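PDB 5TZJ: glycosyl transferase from Staphylococcus aureus, which belongs to glycosyl transferase family 2 and binds uridine-diphosphate-N-acetylglucosamine in a pocket of its N-terminal mixed alpha/beta domain. Local coordinates for residues A[108-120]-A[147-161]. Numbering follows the deposited sequence.
With UD1 (uridine-diphosphate-N-acetylglucosamine), chain C.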
loop_
_atom_site.group_PDB
_atom_site.type_symbol
_atom_site.label_atom_id
_atom_site.label_comp_id
_atom_site.label_asym_id
_atom_site.label_seq_id
_atom_site.Cartn_x
_atom_site.Cartn_y
_atom_site.Cartn_z
ATOM N N ILE A 108 -14.488 1.599 -17.114
ATOM C CA ILE A 108 -15.031 0.376 -16.528
ATOM C C ILE A 108 -16.131 -0.206 -17.411
ATOM O O ILE A 108 -16.248 -1.430 -17.559
ATOM C CB ILE A 108 -15.540 0.674 -15.105
ATOM C CG1 ILE A 108 -14.346 0.758 -14.141
ATOM C CG2 ILE A 108 -16.614 -0.340 -14.664
ATOM C CD1 ILE A 108 -14.636 1.568 -12.881
ATOM N N ASP A 109 -16.958 0.650 -18.005
ATOM C CA ASP A 109 -18.065 0.134 -18.802
ATOM C C ASP A 109 -17.567 -0.687 -19.980
ATOM O O ASP A 109 -18.207 -1.675 -20.362
ATOM C CB ASP A 109 -18.951 1.280 -19.278
ATOM C CG ASP A 109 -19.861 1.798 -18.177
ATOM O OD1 ASP A 109 -20.801 2.571 -18.489
ATOM O OD2 ASP A 109 -19.630 1.418 -16.993
ATOM N N GLU A 110 -16.416 -0.323 -20.546
ATOM C CA GLU A 110 -15.887 -1.046 -21.696
ATOM C C GLU A 110 -15.073 -2.268 -21.285
ATOM O O GLU A 110 -15.148 -3.305 -21.950
ATOM C CB GLU A 110 -15.039 -0.112 -22.576
ATOM C CG GLU A 110 -14.252 0.954 -21.809
ATOM C CD GLU A 110 -13.609 2.031 -22.697
ATOM O OE1 GLU A 110 -13.394 1.774 -23.918
ATOM O OE2 GLU A 110 -13.321 3.138 -22.152
ATOM N N HIS A 111 -14.338 -2.183 -20.172
ATOM C CA HIS A 111 -13.357 -3.203 -19.822
ATOM C C HIS A 111 -13.729 -4.070 -18.630
ATOM O O HIS A 111 -13.099 -5.118 -18.444
ATOM C CB HIS A 111 -11.990 -2.548 -19.567
ATOM C CG HIS A 111 -11.417 -1.909 -20.791
ATOM N ND1 HIS A 111 -11.115 -0.566 -20.865
ATOM C CD2 HIS A 111 -11.123 -2.427 -22.007
ATOM C CE1 HIS A 111 -10.651 -0.286 -22.069
ATOM N NE2 HIS A 111 -10.638 -1.400 -22.778
ATOM N N HIS A 112 -14.719 -3.665 -17.826
ATOM C CA HIS A 112 -15.207 -4.451 -16.684
ATOM C C HIS A 112 -14.088 -4.742 -15.682
ATOM O O HIS A 112 -13.993 -5.838 -15.122
ATOM C CB HIS A 112 -15.884 -5.743 -17.140
ATOM C CG HIS A 112 -16.968 -5.528 -18.153
ATOM N ND1 HIS A 112 -16.757 -5.668 -19.507
ATOM C CD2 HIS A 112 -18.260 -5.150 -18.011
ATOM C CE1 HIS A 112 -17.880 -5.405 -20.158
ATOM N NE2 HIS A 112 -18.810 -5.093 -19.272
ATOM N N SER A 113 -13.237 -3.748 -15.449
ATOM C CA SER A 113 -12.205 -3.854 -14.422
ATOM C C SER A 113 -12.805 -4.248 -13.074
ATOM O O SER A 113 -13.915 -3.848 -12.722
ATOM C CB SER A 113 -11.461 -2.516 -14.283
ATOM O OG SER A 113 -11.209 -1.918 -15.553
ATOM N N ASP A 114 -12.047 -5.027 -12.300
ATOM C CA ASP A 114 -12.368 -5.246 -10.892
ATOM C C ASP A 114 -11.624 -4.312 -9.976
ATOM O O ASP A 114 -12.129 -3.995 -8.889
ATOM C CB ASP A 114 -12.055 -6.684 -10.478
ATOM C CG ASP A 114 -12.891 -7.668 -11.252
ATOM O OD1 ASP A 114 -14.053 -7.301 -11.586
ATOM O OD2 ASP A 114 -12.378 -8.768 -11.550
ATOM N N VAL A 115 -10.439 -3.889 -10.402
ATOM C CA VAL A 115 -9.613 -2.916 -9.703
ATOM C C VAL A 115 -9.106 -1.957 -10.763
ATOM O O VAL A 115 -8.538 -2.393 -11.772
ATOM C CB VAL A 115 -8.444 -3.603 -8.945
ATOM C CG1 VAL A 115 -7.445 -2.600 -8.381
ATOM C CG2 VAL A 115 -8.985 -4.518 -7.863
ATOM N N LEU A 116 -9.322 -0.660 -10.566
ATOM C CA LEU A 116 -8.862 0.333 -11.536
ATOM C C LEU A 116 -7.878 1.257 -10.833
ATOM O O LEU A 116 -8.259 2.010 -9.933
ATOM C CB LEU A 116 -10.024 1.126 -12.140
ATOM C CG LEU A 116 -9.726 2.262 -13.132
ATOM C CD1 LEU A 116 -8.864 1.840 -14.379
ATOM C CD2 LEU A 116 -11.006 2.887 -13.616
ATOM N N LEU A 117 -6.624 1.198 -11.248
ATOM C CA LEU A 117 -5.627 2.150 -10.787
ATOM C C LEU A 117 -5.836 3.438 -11.555
ATOM O O LEU A 117 -6.081 3.401 -12.762
ATOM C CB LEU A 117 -4.201 1.613 -11.029
ATOM C CG LEU A 117 -3.697 0.576 -10.016
ATOM C CD1 LEU A 117 -4.294 -0.799 -10.256
ATOM C CD2 LEU A 117 -2.166 0.506 -9.954
ATOM N N ILE A 118 -5.721 4.578 -10.868
ATOM C CA ILE A 118 -5.868 5.873 -11.520
ATOM C C ILE A 118 -4.639 6.716 -11.226
ATOM O O ILE A 118 -4.118 6.707 -10.104
ATOM C CB ILE A 118 -7.154 6.587 -11.088
ATOM C CG1 ILE A 118 -7.201 6.732 -9.553
ATOM C CG2 ILE A 118 -8.377 5.865 -11.655
ATOM C CD1 ILE A 118 -8.422 7.547 -9.101
ATOM N N LYS A 119 -4.140 7.393 -12.254
ATOM C CA LYS A 119 -2.839 8.039 -12.158
ATOM C C LYS A 119 -2.856 9.105 -11.069
ATOM O O LYS A 119 -3.796 9.896 -10.966
ATOM C CB LYS A 119 -2.449 8.662 -13.511
ATOM C CG LYS A 119 -1.129 9.402 -13.442
ATOM C CD LYS A 119 -0.850 10.197 -14.696
ATOM C CE LYS A 119 -0.676 9.324 -15.890
ATOM N NZ LYS A 119 -0.485 10.163 -17.133
ATOM N N MET A 120 -1.799 9.135 -10.261
ATOM C CA MET A 120 -1.717 10.104 -9.183
ATOM C C MET A 120 -0.728 11.218 -9.517
ATOM O O MET A 120 0.153 11.072 -10.369
ATOM C CB MET A 120 -1.326 9.421 -7.871
ATOM C CG MET A 120 -1.963 8.056 -7.646
ATOM S SD MET A 120 -1.142 7.176 -6.286
ATOM C CE MET A 120 -1.401 8.395 -4.989
ATOM N N ILE A 147 2.337 -2.919 -10.619
ATOM C CA ILE A 147 1.257 -2.529 -9.696
ATOM C C ILE A 147 1.612 -2.865 -8.255
ATOM O O ILE A 147 1.117 -2.225 -7.325
ATOM C CB ILE A 147 -0.079 -3.170 -10.073
ATOM C CG1 ILE A 147 0.057 -4.699 -10.118
ATOM C CG2 ILE A 147 -0.593 -2.578 -11.395
ATOM C CD1 ILE A 147 -1.305 -5.420 -10.201
ATOM N N ILE A 148 2.478 -3.855 -8.037
ATOM C CA ILE A 148 2.807 -4.201 -6.669
ATOM C C ILE A 148 3.577 -3.082 -5.965
ATOM O O ILE A 148 3.638 -3.061 -4.728
ATOM C CB ILE A 148 3.570 -5.535 -6.668
ATOM C CG1 ILE A 148 3.525 -6.164 -5.285
ATOM C CG2 ILE A 148 5.032 -5.323 -7.060
ATOM C CD1 ILE A 148 3.965 -7.641 -5.266
ATOM N N TYR A 149 4.182 -2.158 -6.707
ATOM C CA TYR A 149 4.838 -0.998 -6.126
ATOM C C TYR A 149 3.867 0.095 -5.685
ATOM O O TYR A 149 4.339 1.105 -5.147
ATOM C CB TYR A 149 5.878 -0.449 -7.099
ATOM C CG TYR A 149 7.052 -1.416 -7.137
ATOM C CD1 TYR A 149 7.013 -2.552 -7.933
ATOM C CD2 TYR A 149 8.157 -1.240 -6.309
ATOM C CE1 TYR A 149 8.079 -3.477 -7.945
ATOM C CE2 TYR A 149 9.248 -2.176 -6.313
ATOM C CZ TYR A 149 9.173 -3.293 -7.113
ATOM O OH TYR A 149 10.198 -4.230 -7.105
ATOM N N THR A 150 2.540 -0.103 -5.834
ATOM C CA THR A 150 1.555 0.836 -5.289
ATOM C C THR A 150 0.424 0.063 -4.600
ATOM O O THR A 150 -0.408 -0.567 -5.256
ATOM C CB THR A 150 1.026 1.822 -6.355
ATOM O OG1 THR A 150 0.055 2.690 -5.736
ATOM C CG2 THR A 150 0.383 1.133 -7.547
ATOM N N LEU A 151 0.421 0.100 -3.257
ATOM C CA LEU A 151 -0.542 -0.625 -2.436
ATOM C C LEU A 151 -1.470 0.308 -1.662
ATOM O O LEU A 151 -2.273 -0.165 -0.853
ATOM C CB LEU A 151 0.201 -1.587 -1.466
ATOM C CG LEU A 151 1.118 -2.543 -2.233
ATOM C CD1 LEU A 151 1.914 -3.438 -1.255
ATOM C CD2 LEU A 151 0.255 -3.350 -3.187
ATOM N N SER A 152 -1.397 1.613 -1.908
ATOM C CA SER A 152 -2.280 2.537 -1.241
ATOM C C SER A 152 -3.720 2.250 -1.668
ATOM O O SER A 152 -3.962 1.614 -2.704
ATOM C CB SER A 152 -1.880 3.963 -1.590
ATOM O OG SER A 152 -2.124 4.227 -2.971
ATOM N N PRO A 153 -4.704 2.679 -0.888
ATOM C CA PRO A 153 -6.088 2.355 -1.244
ATOM C C PRO A 153 -6.736 3.368 -2.186
ATOM O O PRO A 153 -7.953 3.280 -2.438
ATOM C CB PRO A 153 -6.776 2.341 0.133
ATOM C CG PRO A 153 -6.041 3.387 0.926
ATOM C CD PRO A 153 -4.590 3.290 0.452
ATOM N N THR A 154 -5.954 4.316 -2.714
ATOM C CA THR A 154 -6.468 5.452 -3.508
ATOM C C THR A 154 -6.686 5.032 -4.965
ATOM O O THR A 154 -6.101 5.580 -5.904
ATOM C CB THR A 154 -5.475 6.602 -3.427
ATOM O OG1 THR A 154 -4.197 6.131 -3.918
ATOM C CG2 THR A 154 -5.319 7.030 -1.978
ATOM N N LYS A 155 -7.516 3.999 -5.105
ATOM C CA LYS A 155 -7.842 3.316 -6.346
ATOM C C LYS A 155 -9.340 3.038 -6.329
ATOM O O LYS A 155 -10.027 3.239 -5.318
ATOM C CB LYS A 155 -7.058 2.002 -6.488
ATOM C CG LYS A 155 -5.517 2.162 -6.281
ATOM C CD LYS A 155 -4.834 0.800 -6.071
ATOM C CE LYS A 155 -3.282 0.913 -6.196
ATOM N NZ LYS A 155 -2.737 1.832 -5.178
ATOM N N ILE A 156 -9.839 2.548 -7.456
ATOM C CA ILE A 156 -11.229 2.160 -7.591
ATOM C C ILE A 156 -11.320 0.644 -7.522
ATOM O O ILE A 156 -10.605 -0.078 -8.260
ATOM C CB ILE A 156 -11.814 2.714 -8.903
ATOM C CG1 ILE A 156 -11.783 4.246 -8.839
ATOM C CG2 ILE A 156 -13.257 2.201 -9.156
ATOM C CD1 ILE A 156 -12.359 4.915 -10.093
ATOM N N TYR A 157 -12.223 0.154 -6.655
ATOM C CA TYR A 157 -12.404 -1.279 -6.439
ATOM C C TYR A 157 -13.864 -1.649 -6.630
ATOM O O TYR A 157 -14.751 -0.935 -6.157
ATOM C CB TYR A 157 -12.009 -1.707 -5.065
ATOM C CG TYR A 157 -10.636 -1.276 -4.596
ATOM C CD1 TYR A 157 -9.616 -2.223 -4.487
ATOM C CD2 TYR A 157 -10.353 0.051 -4.238
ATOM C CE1 TYR A 157 -8.364 -1.872 -4.038
ATOM C CE2 TYR A 157 -9.075 0.416 -3.779
ATOM C CZ TYR A 157 -8.097 -0.561 -3.667
ATOM O OH TYR A 157 -6.827 -0.271 -3.212
ATOM N N ARG A 158 -14.116 -2.789 -7.289
ATOM C CA ARG A 158 -15.494 -3.250 -7.403
ATOM C C ARG A 158 -15.986 -3.632 -6.016
ATOM O O ARG A 158 -15.311 -4.385 -5.306
ATOM C CB ARG A 158 -15.608 -4.440 -8.347
ATOM C CG ARG A 158 -17.073 -4.895 -8.589
ATOM C CD ARG A 158 -17.071 -6.139 -9.474
ATOM N NE ARG A 158 -16.515 -5.843 -10.793
ATOM C CZ ARG A 158 -17.236 -5.354 -11.814
ATOM N NH1 ARG A 158 -18.533 -5.100 -11.653
ATOM N NH2 ARG A 158 -16.658 -5.106 -12.990
ATOM N N THR A 159 -17.159 -3.109 -5.627
ATOM C CA THR A 159 -17.616 -3.302 -4.252
ATOM C C THR A 159 -17.825 -4.786 -3.935
ATOM O O THR A 159 -17.428 -5.263 -2.861
ATOM C CB THR A 159 -18.893 -2.477 -4.013
ATOM O OG1 THR A 159 -18.632 -1.104 -4.353
ATOM C CG2 THR A 159 -19.359 -2.573 -2.540
ATOM N N ALA A 160 -18.405 -5.545 -4.870
ATOM C CA ALA A 160 -18.581 -6.982 -4.652
ATOM C C ALA A 160 -17.251 -7.728 -4.564
ATOM O O ALA A 160 -17.181 -8.790 -3.923
ATOM C CB ALA A 160 -19.439 -7.589 -5.762
ATOM N N LEU A 161 -16.192 -7.230 -5.215
ATOM C CA LEU A 161 -14.907 -7.915 -5.064
ATOM C C LEU A 161 -14.460 -7.873 -3.622
ATOM O O LEU A 161 -13.996 -8.878 -3.071
ATOM C CB LEU A 161 -13.833 -7.298 -5.960
ATOM C CG LEU A 161 -12.416 -7.785 -5.631
ATOM C CD1 LEU A 161 -12.115 -9.136 -6.313
ATOM C CD2 LEU A 161 -11.441 -6.734 -6.050
HETATM C "C1'" UD1 C . -0.814 7.525 3.289
HETATM C "C2'" UD1 C . -1.767 6.803 2.345
HETATM C "C3'" UD1 C . -3.036 6.592 3.101
HETATM C "C4'" UD1 C . -2.749 5.544 4.118
HETATM C "C5'" UD1 C . -1.835 6.166 5.175
HETATM C "C6'" UD1 C . -1.470 5.155 6.223
HETATM C "C7'" UD1 C . -1.110 7.351 -0.015
HETATM C "C8'" UD1 C . 0.012 6.336 0.105
HETATM N "N2'" UD1 C . -1.984 7.597 1.104
HETATM O "O1'" UD1 C . -1.373 8.764 3.530
HETATM O "O3'" UD1 C . -4.153 6.256 2.229
HETATM O "O4'" UD1 C . -3.957 5.079 4.687
HETATM O "O5'" UD1 C . -0.598 6.694 4.537
HETATM O "O6'" UD1 C . -1.145 3.932 5.608
HETATM O "O7'" UD1 C . -1.271 7.968 -1.007
HETATM N N1 UD1 C . -7.362 9.175 9.507
HETATM C C2 UD1 C . -8.446 8.560 10.324
HETATM N N3 UD1 C . -8.216 8.224 11.765
HETATM C C4 UD1 C . -6.907 8.498 12.347
HETATM C C5 UD1 C . -5.810 9.092 11.514
HETATM C C6 UD1 C . -6.053 9.422 10.089
HETATM O O2 UD1 C . -9.489 8.348 9.833
HETATM O O4 UD1 C . -6.724 8.234 13.490
HETATM C C1B UD1 C . -7.608 9.428 8.111
HETATM C C2B UD1 C . -7.097 10.878 7.581
HETATM O "O2'" UD1 C . -8.117 11.900 7.917
HETATM C C3B UD1 C . -6.896 10.695 6.276
HETATM C C4B UD1 C . -6.498 9.214 6.113
HETATM O O4B UD1 C . -6.915 8.522 7.424
HETATM O O3B UD1 C . -8.172 10.857 5.491
HETATM C C5B UD1 C . -5.102 8.984 5.938
HETATM O O5B UD1 C . -4.398 9.498 7.036
HETATM P PA UD1 C . -3.140 10.510 6.690
HETATM O O1A UD1 C . -2.681 11.213 7.942
HETATM O O2A UD1 C . -3.553 11.495 5.611
HETATM O O3A UD1 C . -1.976 9.481 6.084
HETATM P PB UD1 C . -0.957 9.732 4.805
HETATM O O1B UD1 C . -0.943 11.158 4.301
HETATM O O2B UD1 C . 0.380 9.411 5.453
HETATM O O HOH W 1 -4.663 4.973 -8.190
#
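Leu116 and Ile156 form the hydrogen-bonded pair of an antiparallel ladder in the mixed beta-sheet of the family 2 glycosyl transferase domain, where strand 156-158 lies between strands 86-89 and 115-122. Leu116 N donates to Ile156 O (2.7 Å) and Ile156 N returns a bond to Leu116 O; Arg158 N to Asp114 O extends the ladder. Farther along, where the strands part, a water accepts from Ile118 N and donates to Thr154 O, bridging the two backbones.

Apolar side chains pack on both faces. Ile156 CG2 meets Ile108 CD1 of helix 100-111 on one; on the other, Val115 CG2 touches Leu161 CD2 at 3.8 Å and approaches the Tyr157 ring obliquely. Leu117 runs alongside the aliphatic part of Lys155 and meets Thr150 tip to tip, CD2 to CG2. The Lys155 chain bends at its last torsion (chi4 61°), and NZ donates to Thr150 OG1 and Ser152 O, tying down the loop whose Ser152 and Pro153 line the ligand pocket.

At the other end, Asp114 and Arg158 form a salt bridge with their planes 80° apart. Asp114 OD2 takes backbone N-H groups of Asn190 and Arg191, while OD1 receives Arg158 NE on its anti side at 3.0 Å.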